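Local coordinates for protein putative methylase (Clostridium difficile, PDB 3LDU) that probably methylates guanine bases of ribosomal RNA and holds a GTP molecule in its methyltransferase domain, at residues E141-F146 against I156-T161; P309-R314 against L342-E347. One frame throughout, in Å; residues are numbered along the deposited sequence.

Contact 1. Residues E141-F146 against I156-T161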
loop_
_atom_site.group_PDB
_atom_site.type_symbol
_atom_site.label_atom_id
_atom_site.label_comp_id
_atom_site.label_asym_id
_atom_site.label_seq_id
_atom_site.Cartn_x
_atom_site.Cartn_y
_atom_site.Cartn_z
ATOM N N GLU A 141 -23.571 1.687 -12.705
ATOM C CA GLU A 141 -22.309 1.440 -11.998
ATOM C C GLU A 141 -21.888 2.572 -11.047
ATOM O O GLU A 141 -22.349 3.707 -11.153
ATOM C CB GLU A 141 -21.179 1.075 -12.972
ATOM C CG GLU A 141 -20.527 2.242 -13.685
ATOM C CD GLU A 141 -21.351 2.763 -14.866
ATOM O OE1 GLU A 141 -22.539 2.391 -14.997
ATOM O OE2 GLU A 141 -20.797 3.542 -15.667
ATOM N N LYS A 142 -21.002 2.236 -10.117
ATOM C CA LYS A 142 -20.688 3.092 -8.969
ATOM C C LYS A 142 -19.410 3.921 -9.156
ATOM O O LYS A 142 -18.374 3.403 -9.592
ATOM C CB LYS A 142 -20.583 2.206 -7.716
ATOM C CG LYS A 142 -20.384 2.927 -6.395
ATOM C CD LYS A 142 -20.351 1.908 -5.244
ATOM C CE LYS A 142 -19.814 2.517 -3.947
ATOM N NZ LYS A 142 -19.464 1.496 -2.907
ATOM N N TYR A 143 -19.516 5.213 -8.834
ATOM C CA TYR A 143 -18.413 6.183 -8.862
ATOM C C TYR A 143 -18.307 6.785 -7.463
ATOM O O TYR A 143 -18.958 7.792 -7.172
ATOM C CB TYR A 143 -18.728 7.302 -9.878
ATOM C CG TYR A 143 -18.745 6.823 -11.311
ATOM C CD1 TYR A 143 -17.660 7.041 -12.154
ATOM C CD2 TYR A 143 -19.834 6.118 -11.818
ATOM C CE1 TYR A 143 -17.676 6.585 -13.480
ATOM C CE2 TYR A 143 -19.853 5.653 -13.124
ATOM C CZ TYR A 143 -18.768 5.891 -13.949
ATOM O OH TYR A 143 -18.786 5.427 -15.247
ATOM N N PRO A 144 -17.507 6.162 -6.576
ATOM C CA PRO A 144 -17.520 6.591 -5.176
ATOM C C PRO A 144 -16.793 7.916 -5.035
ATOM O O PRO A 144 -15.654 8.040 -5.475
ATOM C CB PRO A 144 -16.756 5.470 -4.446
ATOM C CG PRO A 144 -16.694 4.308 -5.452
ATOM C CD PRO A 144 -16.641 4.992 -6.790
ATOM N N ILE A 145 -17.449 8.895 -4.431
ATOM C CA ILE A 145 -16.882 10.232 -4.327
ATOM C C ILE A 145 -16.178 10.392 -2.981
ATOM O O ILE A 145 -16.740 10.055 -1.934
ATOM C CB ILE A 145 -17.983 11.303 -4.475
ATOM C CG1 ILE A 145 -18.830 11.043 -5.735
ATOM C CG2 ILE A 145 -17.381 12.704 -4.498
ATOM C CD1 ILE A 145 -18.065 11.148 -7.062
ATOM N N PHE A 146 -14.945 10.890 -3.020
ATOM C CA PHE A 146 -14.166 11.116 -1.803
ATOM C C PHE A 146 -13.894 12.612 -1.644
ATOM O O PHE A 146 -13.520 13.282 -2.612
ATOM C CB PHE A 146 -12.837 10.361 -1.882
ATOM C CG PHE A 146 -12.918 8.902 -1.477
ATOM C CD1 PHE A 146 -13.827 8.029 -2.078
ATOM C CD2 PHE A 146 -12.061 8.396 -0.507
ATOM C CE1 PHE A 146 -13.876 6.686 -1.704
ATOM C CE2 PHE A 146 -12.112 7.055 -0.138
ATOM C CZ PHE A 146 -13.017 6.205 -0.737
ATOM N N ILE A 156 -11.831 17.153 -4.165
ATOM C CA ILE A 156 -12.834 16.145 -4.456
ATOM C C ILE A 156 -12.275 15.182 -5.499
ATOM O O ILE A 156 -11.681 15.603 -6.498
ATOM C CB ILE A 156 -14.180 16.768 -4.962
ATOM C CG1 ILE A 156 -14.754 17.726 -3.919
ATOM C CG2 ILE A 156 -15.211 15.682 -5.213
ATOM C CD1 ILE A 156 -16.023 18.421 -4.367
ATOM N N SER A 157 -12.449 13.892 -5.263
ATOM C CA SER A 157 -11.939 12.908 -6.189
ATOM C C SER A 157 -12.928 11.765 -6.310
ATOM O O SER A 157 -13.889 11.678 -5.542
ATOM C CB SER A 157 -10.592 12.368 -5.688
ATOM O OG SER A 157 -10.762 11.727 -4.437
ATOM N N ILE A 158 -12.688 10.894 -7.284
ATOM C CA ILE A 158 -13.464 9.664 -7.414
ATOM C C ILE A 158 -12.533 8.479 -7.192
ATOM O O ILE A 158 -11.452 8.411 -7.772
ATOM C CB ILE A 158 -14.129 9.539 -8.806
ATOM C CG1 ILE A 158 -14.829 10.861 -9.181
ATOM C CG2 ILE A 158 -15.090 8.346 -8.841
ATOM C CD1 ILE A 158 -15.639 10.804 -10.466
ATOM N N ASP A 159 -12.953 7.557 -6.337
ATOM C CA ASP A 159 -12.183 6.343 -6.075
ATOM C C ASP A 159 -12.206 5.429 -7.301
ATOM O O ASP A 159 -13.288 5.070 -7.775
ATOM C CB ASP A 159 -12.785 5.628 -4.865
ATOM C CG ASP A 159 -12.122 4.290 -4.586
ATOM O OD1 ASP A 159 -10.951 4.130 -4.963
ATOM O OD2 ASP A 159 -12.775 3.411 -3.986
ATOM N N THR A 160 -11.035 5.061 -7.820
ATOM C CA THR A 160 -10.957 4.186 -8.997
ATOM C C THR A 160 -10.708 2.738 -8.591
ATOM O O THR A 160 -10.719 1.835 -9.433
ATOM C CB THR A 160 -9.836 4.605 -9.984
ATOM O OG1 THR A 160 -8.554 4.292 -9.422
ATOM C CG2 THR A 160 -9.893 6.094 -10.296
ATOM N N THR A 161 -10.493 2.528 -7.293
ATOM C CA THR A 161 -9.989 1.247 -6.779
ATOM C C THR A 161 -11.062 0.302 -6.226
ATOM O O THR A 161 -11.191 -0.828 -6.680
ATOM C CB THR A 161 -8.932 1.514 -5.697
ATOM O OG1 THR A 161 -7.880 2.297 -6.268
ATOM C CG2 THR A 161 -8.379 0.194 -5.166
HETATM O O HOH W 1 -10.468 13.547 -2.328
#
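Phe146 and Ser157 face each other as an antiparallel hydrogen-bonded pair, Phe146 N giving a nearly straight bond (175°) to Ser157 O at 2.8 Å and Ser157 N returning one to Phe146 O, while Ile145 and Ile158 form the adjoining non-hydrogen-bonded pair. This is the open end of the beta hairpin made by strands 145-150 and 153-159 of the THUMP domain. A third bond, from Asp159 N to Pro144 O at 2.9 Å, carries the ladder one residue past the start of the strand; a proline, with no N-H to give, can still accept here through its carbonyl. On one face of the sheet Ile145 and Ile158 lie side by side, CD1 of Ile145 3.9 Å from CG1 of Ile158. The other methyl, Ile145 CG2, crosses to Ile156 CG2 at 3.8 Å, and Ile158 CG2 comes in at the edge of the Tyr143 ring, near its plane, and touches Tyr143 CB; branched aliphatic residues suit this buried face. The face bearing Phe146 and Ser157 is more polar. Phe146 and Asp159 run side by side in the same direction, CE1 of the ring 3.5 Å from Asp159 CB, and ring and carboxylate planes stand 62° apart. Asp159 OD1 forms a salt bridge with Arg61 and takes the N-H of Thr161 from above the carboxylate plane, closing an Asx turn, while OD2 accepts from Gly162 N. Beside Phe146 CB, the Ser157 hydroxyl holds a water at 2.8 Å from OG, and this water donates to Phe146 O.

Contact 2. Residues P309-R314 against L342-E347. With GTP (guanosine-5'-triphosphate), chain B.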
loop_
_atom_site.group_PDB
_atom_site.type_symbol
_atom_site.label_atom_id
_atom_site.label_comp_id
_atom_site.label_asym_id
_atom_site.label_seq_id
_atom_site.Cartn_x
_atom_site.Cartn_y
_atom_site.Cartn_z
ATOM N N PRO A 309 9.122 -8.678 13.974
ATOM C CA PRO A 309 9.031 -9.461 15.221
ATOM C C PRO A 309 7.859 -8.998 16.083
ATOM O O PRO A 309 7.282 -7.952 15.800
ATOM C CB PRO A 309 10.351 -9.125 15.940
ATOM C CG PRO A 309 10.709 -7.748 15.417
ATOM C CD PRO A 309 10.299 -7.788 13.960
ATOM N N PRO A 310 7.529 -9.754 17.138
ATOM C CA PRO A 310 6.564 -9.256 18.129
ATOM C C PRO A 310 7.031 -7.893 18.658
ATOM O O PRO A 310 8.236 -7.683 18.765
ATOM C CB PRO A 310 6.634 -10.299 19.247
ATOM C CG PRO A 310 7.267 -11.512 18.633
ATOM C CD PRO A 310 8.160 -11.022 17.544
ATOM N N TYR A 311 6.102 -6.993 18.979
ATOM C CA TYR A 311 6.451 -5.638 19.421
ATOM C C TYR A 311 6.555 -5.486 20.937
ATOM O O TYR A 311 7.128 -4.508 21.433
ATOM C CB TYR A 311 5.416 -4.625 18.934
ATOM C CG TYR A 311 5.261 -4.515 17.426
ATOM C CD1 TYR A 311 4.179 -3.826 16.872
ATOM C CD2 TYR A 311 6.193 -5.075 16.565
ATOM C CE1 TYR A 311 4.025 -3.704 15.488
ATOM C CE2 TYR A 311 6.054 -4.957 15.176
ATOM C CZ TYR A 311 4.962 -4.282 14.646
ATOM O OH TYR A 311 4.833 -4.168 13.281
ATOM N N GLY A 312 5.957 -6.422 21.665
ATOM C CA GLY A 312 5.954 -6.380 23.120
ATOM C C GLY A 312 5.210 -5.181 23.685
ATOM O O GLY A 312 5.637 -4.584 24.667
ATOM N N GLU A 313 4.086 -4.830 23.073
ATOM C CA GLU A 313 3.327 -3.661 23.507
ATOM C C GLU A 313 2.629 -3.865 24.850
ATOM O O GLU A 313 2.428 -2.907 25.602
ATOM C CB GLU A 313 2.313 -3.237 22.437
ATOM C CG GLU A 313 2.954 -2.774 21.134
ATOM C CD GLU A 313 1.995 -1.993 20.247
ATOM O OE1 GLU A 313 0.821 -1.815 20.640
ATOM O OE2 GLU A 313 2.418 -1.551 19.156
ATOM N N ARG A 314 2.260 -5.109 25.153
ATOM C CA ARG A 314 1.567 -5.409 26.405
ATOM C C ARG A 314 2.559 -5.606 27.546
ATOM O O ARG A 314 3.600 -6.224 27.360
ATOM C CB ARG A 314 0.684 -6.650 26.256
ATOM C CG ARG A 314 -0.356 -6.526 25.143
ATOM C CD ARG A 314 -1.480 -7.550 25.287
ATOM N NE ARG A 314 -1.004 -8.925 25.161
ATOM C CZ ARG A 314 -0.888 -9.777 26.176
ATOM N NH1 ARG A 314 -1.219 -9.398 27.405
ATOM N NH2 ARG A 314 -0.447 -11.009 25.960
ATOM N N LEU A 342 14.598 -4.847 10.581
ATOM C CA LEU A 342 13.543 -5.261 11.498
ATOM C C LEU A 342 12.609 -4.104 11.765
ATOM O O LEU A 342 13.055 -2.981 12.019
ATOM C CB LEU A 342 14.155 -5.709 12.836
ATOM C CG LEU A 342 15.051 -6.948 12.809
ATOM C CD1 LEU A 342 16.500 -6.511 12.644
ATOM C CD2 LEU A 342 14.895 -7.782 14.076
ATOM N N ILE A 343 11.312 -4.375 11.706
ATOM C CA ILE A 343 10.325 -3.352 12.027
ATOM C C ILE A 343 9.680 -3.643 13.383
ATOM O O ILE A 343 9.256 -4.768 13.654
ATOM C CB ILE A 343 9.250 -3.222 10.905
ATOM C CG1 ILE A 343 8.217 -2.168 11.306
ATOM C CG2 ILE A 343 8.599 -4.577 10.596
ATOM C CD1 ILE A 343 7.332 -1.667 10.136
ATOM N N THR A 344 9.663 -2.653 14.263
ATOM C CA THR A 344 9.028 -2.825 15.560
ATOM C C THR A 344 8.652 -1.486 16.157
ATOM O O THR A 344 9.284 -0.471 15.859
ATOM C CB THR A 344 9.917 -3.605 16.565
ATOM O OG1 THR A 344 9.227 -3.692 17.817
ATOM C CG2 THR A 344 11.252 -2.905 16.777
ATOM N N SER A 345 7.634 -1.489 17.010
ATOM C CA SER A 345 7.222 -0.271 17.699
ATOM C C SER A 345 7.945 -0.118 19.031
ATOM O O SER A 345 7.767 0.885 19.731
ATOM C CB SER A 345 5.713 -0.267 17.935
ATOM O OG SER A 345 5.338 -1.303 18.827
ATOM N N TYR A 346 8.760 -1.111 19.380
ATOM C CA TYR A 346 9.543 -1.046 20.612
ATOM C C TYR A 346 10.625 0.034 20.477
ATOM O O TYR A 346 11.591 -0.128 19.734
ATOM C CB TYR A 346 10.149 -2.414 20.944
ATOM C CG TYR A 346 10.749 -2.471 22.337
ATOM C CD1 TYR A 346 9.952 -2.729 23.444
ATOM C CD2 TYR A 346 12.101 -2.249 22.539
ATOM C CE1 TYR A 346 10.486 -2.768 24.717
ATOM C CE2 TYR A 346 12.648 -2.291 23.809
ATOM C CZ TYR A 346 11.832 -2.547 24.894
ATOM O OH TYR A 346 12.355 -2.594 26.169
ATOM N N GLU A 347 10.445 1.141 21.189
ATOM C CA GLU A 347 11.312 2.312 21.030
ATOM C C GLU A 347 12.799 2.019 21.245
ATOM O O GLU A 347 13.644 2.426 20.447
ATOM C CB GLU A 347 10.866 3.443 21.962
ATOM C CG GLU A 347 9.636 4.199 21.481
ATOM C CD GLU A 347 9.955 5.208 20.391
ATOM O OE1 GLU A 347 10.707 6.166 20.671
ATOM O OE2 GLU A 347 9.445 5.051 19.260
HETATM P PG GTP B . 3.064 -11.137 8.798
HETATM O O1G GTP B . 4.289 -11.617 8.048
HETATM O O2G GTP B . 2.446 -10.005 8.023
HETATM O O3G GTP B . 2.028 -12.230 8.908
HETATM O O3B GTP B . 3.533 -10.641 10.268
HETATM P PB GTP B . 3.159 -11.517 11.573
HETATM O O1B GTP B . 1.944 -10.892 12.215
HETATM O O2B GTP B . 2.848 -12.942 11.203
HETATM O O3A GTP B . 4.376 -11.465 12.636
HETATM P PA GTP B . 3.954 -11.205 14.179
HETATM O O1A GTP B . 2.785 -12.107 14.511
HETATM O O2A GTP B . 3.569 -9.761 14.394
HETATM O "O5'" GTP B . 5.180 -11.642 15.118
HETATM C "C5'" GTP B . 6.252 -12.260 14.479
HETATM C "C4'" GTP B . 5.998 -13.762 14.472
HETATM O "O4'" GTP B . 7.109 -14.330 15.107
HETATM C "C3'" GTP B . 4.776 -14.273 15.238
HETATM O "O3'" GTP B . 3.965 -14.984 14.327
HETATM C "C2'" GTP B . 5.308 -15.237 16.295
HETATM O "O2'" GTP B . 4.649 -16.488 16.289
HETATM C "C1'" GTP B . 6.715 -15.480 15.811
HETATM N N9 GTP B . 7.731 -15.700 16.847
HETATM C C8 GTP B . 7.807 -15.280 18.148
HETATM N N7 GTP B . 8.978 -15.751 18.658
HETATM C C5 GTP B . 9.624 -16.462 17.698
HETATM C C6 GTP B . 10.833 -17.148 17.673
HETATM O O6 GTP B . 11.566 -17.202 18.673
HETATM N N1 GTP B . 11.203 -17.773 16.500
HETATM C C2 GTP B . 10.400 -17.722 15.375
HETATM N N2 GTP B . 10.809 -18.325 14.272
HETATM N N3 GTP B . 9.183 -17.045 15.392
HETATM C C4 GTP B . 8.835 -16.429 16.550
HETATM O O HOH W 2 6.336 -1.919 21.682
#
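Tyr311 lays one face of its ring against the backbone where Thr344 passes into Ser345, with Ser345 N 3.8 Å above the ring plane and displaced toward the rim. A flat ring can lie against the backbone there. The side chains of Tyr311 and Thr344 run alongside in opposing senses, which brings Tyr311 CD2 to 3.6 Å from Thr344 OG1; the phenol oxygen is hydrogen-bonded to Asn308 ND2. Thr344 OG1 points away from its own backbone N (chi1 178°), accepts the N-H of Tyr346 to make an ST turn, and is also hydrogen-bonded to Tyr325 OH of helix 315-333. Ser345 OG sits close to the root of the tyrosine, 3.3 Å from Tyr311 CB, and donates to Glu313 OE2 at 2.9 Å. It reaches that oxygen on the anti side, 17° out of the carboxylate plane. Glu313 reaches the serine with its chain extended beyond CG, and a water giving hydrogens to both Tyr311 O and Ser345 OG adds a second link between the segments. Tyr346 brings CB to 3.7 Å from Tyr311 O, while its ring meets Tyr325 edge-to-face. At the strand end of the contact Pro309 CD lies 3.2 Å from Ile343 O, and the stiff Pro309-Pro310 pair carries the chain past the GTP, Pro310 CG coming 3.8 Å from C8 of the base. Asn308, Pro309, Pro310 and Tyr311 spell NPPY, the signature following the fourth strand in many Rossmann-fold, AdoMet-dependent amino-methyltransferases, whose two prolines here line the GTP pocket.

The two contacts belong to different parts of the chain: contact 1 lies in the THUMP domain and contact 2 in the methyltransferase domain. Their centres are 36 Å apart, their nearest atoms about 22 Å, and they sit on opposite sides of the chain's centre. Contact 1 pairs two strands of one mixed sheet, far from the GTP; contact 2 sets a loop against a strand of the other and contributes Pro309 and Pro310 to the GTP pocket. There the Ile343 side chain is about 4 Å from that of Ile179, whose backbone N is hydrogen-bonded to GTP. THUMP domains are generally associated with RNA binding, so contact 1 probably lies in an RNA-binding module.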